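PDB 5UID: aminotransferase TlmJ from Streptoalloteichus hindustanus, which probably transfers amino groups with the help of pyridoxal 5'-phosphate, as a member of the DegT/DnrJ/EryC1 aminotransferase family. Local coordinates for residues G34-V39 against S247-A252. Residues are numbered along the deposited sequence; the frame is centred on the assembly and turned at random.
With PLP (pyridoxal-5'-phosphate), chain J.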
# COMPACT_ATOMS: atom_id res chain seq x y z
N GLY A 34 -3.33 12.92 -7.41
CA GLY A 34 -3.57 14.18 -8.08
C GLY A 34 -5.01 14.63 -8.00
O GLY A 34 -5.70 14.43 -6.99
N PRO A 35 -5.50 15.25 -9.07
CA PRO A 35 -6.88 15.77 -9.05
C PRO A 35 -7.94 14.70 -8.89
O PRO A 35 -9.01 14.98 -8.32
CB PRO A 35 -7.00 16.50 -10.40
CG PRO A 35 -5.96 15.87 -11.27
CD PRO A 35 -4.82 15.52 -10.35
N ARG A 36 -7.70 13.48 -9.37
CA ARG A 36 -8.71 12.43 -9.24
C ARG A 36 -8.85 11.96 -7.79
O ARG A 36 -9.95 11.62 -7.36
CB ARG A 36 -8.37 11.24 -10.14
CG ARG A 36 -8.05 11.64 -11.58
CD ARG A 36 -9.19 12.40 -12.22
NE ARG A 36 -10.20 11.51 -12.79
CZ ARG A 36 -10.24 11.17 -14.08
NH1 ARG A 36 -9.34 11.64 -14.92
NH2 ARG A 36 -11.19 10.35 -14.51
N THR A 37 -7.75 11.94 -7.04
CA THR A 37 -7.83 11.63 -5.62
C THR A 37 -8.62 12.69 -4.86
O THR A 37 -9.41 12.37 -3.97
CB THR A 37 -6.43 11.48 -5.03
OG1 THR A 37 -5.76 10.38 -5.66
CG2 THR A 37 -6.49 11.22 -3.52
N LYS A 38 -8.43 13.96 -5.23
CA LYS A 38 -9.19 15.03 -4.58
C LYS A 38 -10.68 14.91 -4.89
O LYS A 38 -11.52 15.14 -4.02
CB LYS A 38 -8.65 16.39 -5.03
CG LYS A 38 -9.23 17.57 -4.26
CD LYS A 38 -8.64 18.89 -4.74
CE LYS A 38 -9.28 20.08 -4.04
NZ LYS A 38 -8.74 21.38 -4.52
N VAL A 39 -11.02 14.53 -6.13
CA VAL A 39 -12.43 14.37 -6.49
C VAL A 39 -13.05 13.20 -5.74
O VAL A 39 -14.16 13.31 -5.21
CB VAL A 39 -12.56 14.21 -8.02
CG1 VAL A 39 -13.95 13.71 -8.38
CG2 VAL A 39 -12.27 15.53 -8.71
N SER A 247 -2.77 6.47 -1.83
CA SER A 247 -3.30 5.80 -3.00
C SER A 247 -2.87 6.59 -4.25
O SER A 247 -2.01 7.47 -4.18
CB SER A 247 -4.82 5.66 -2.89
OG SER A 247 -5.32 4.78 -3.88
N ASN A 248 -3.48 6.28 -5.39
CA ASN A 248 -3.13 6.94 -6.64
C ASN A 248 -4.39 7.29 -7.41
O ASN A 248 -5.50 6.85 -7.08
CB ASN A 248 -2.19 6.06 -7.49
CG ASN A 248 -2.79 4.70 -7.81
OD1 ASN A 248 -3.74 4.59 -8.59
ND2 ASN A 248 -2.22 3.66 -7.22
N ASP A 249 -4.22 8.11 -8.45
CA ASP A 249 -5.36 8.61 -9.22
C ASP A 249 -5.99 7.53 -10.09
O ASP A 249 -7.14 7.69 -10.51
CB ASP A 249 -4.94 9.79 -10.10
CG ASP A 249 -5.10 11.13 -9.39
OD1 ASP A 249 -5.26 11.13 -8.16
OD2 ASP A 249 -5.09 12.17 -10.08
N VAL A 250 -5.27 6.45 -10.39
CA VAL A 250 -5.89 5.35 -11.12
C VAL A 250 -6.96 4.68 -10.25
O VAL A 250 -8.11 4.51 -10.67
CB VAL A 250 -4.83 4.34 -11.59
CG1 VAL A 250 -5.44 3.35 -12.57
CG2 VAL A 250 -3.66 5.07 -12.23
N ALA A 251 -6.59 4.33 -9.02
CA ALA A 251 -7.56 3.75 -8.10
C ALA A 251 -8.65 4.74 -7.74
O ALA A 251 -9.83 4.37 -7.63
CB ALA A 251 -6.85 3.26 -6.84
N ALA A 252 -8.29 6.02 -7.57
CA ALA A 252 -9.28 7.02 -7.20
C ALA A 252 -10.32 7.22 -8.29
O ALA A 252 -11.51 7.38 -8.01
CB ALA A 252 -8.59 8.35 -6.87
N1 PLP J . -3.86 0.69 -10.70
C2 PLP J . -5.09 0.20 -10.33
C2A PLP J . -6.21 0.18 -11.33
C3 PLP J . -5.31 -0.28 -9.05
O3 PLP J . -6.55 -0.76 -8.71
C4 PLP J . -4.29 -0.27 -8.10
C4A PLP J . -4.74 -0.19 -6.66
O4A PLP J . -4.44 0.77 -5.94
C5 PLP J . -3.04 0.23 -8.48
C6 PLP J . -2.84 0.70 -9.77
C5A PLP J . -1.87 0.26 -7.51
O4P PLP J . -1.78 -0.94 -6.78
O HOH W 1 -12.07 10.38 -9.09
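Arg36 and Thr37 face Asp249 and Ala252 where the first turns of two helices meet, Arg36 CA lying 5.1 Å from Asp249 CA and Thr37 CA equally far from Ala252 CA. The carboxylate of Asp249 sits over the N-terminal end of helix 35-48 and takes four hydrogen bonds. Its OD1 accepts three: from Gly34 N and Thr37 N, both more than 50° out of the carboxylate plane, and from the hydroxyl of Thr37, whose OG1 meets OD1 at 2.7 Å nearly in line with the C-O bond. OD2 is gripped from above the plane by Arg36 N at 3.0 Å. Thr37 keeps OG1 beside its own backbone N (chi1 -63°), which lets amide and hydroxyl converge on one oxygen. The helix dipole probably stabilises the negative charge. Arg36 lays CB and CG across the carboxylate, CG 3.4 Å from Asp249 OD2, but its bent chain carries the guanidinium away to a salt bridge with Glu24. With an alanine for Asp249, Gly34 N and Arg36 N would probably lose this acceptor, Thr37 N would keep a weak bond to Gly34 O, and the Thr37 hydroxyl could turn freely. One helical turn on, Ala252 CB packs 3.6 Å from Thr37 CA. Asn248 N-caps the second helix through OD1, 2.9 Å from Ala251 N, while ND2 hydrogen-bonds OD2 of Asp193 of the second subunit. The contact joins the two helix starts on the face away from Val250 and Ala251, which line the cofactor pocket, with helix 16-28 against Arg36 and strand 55-58 against Thr37.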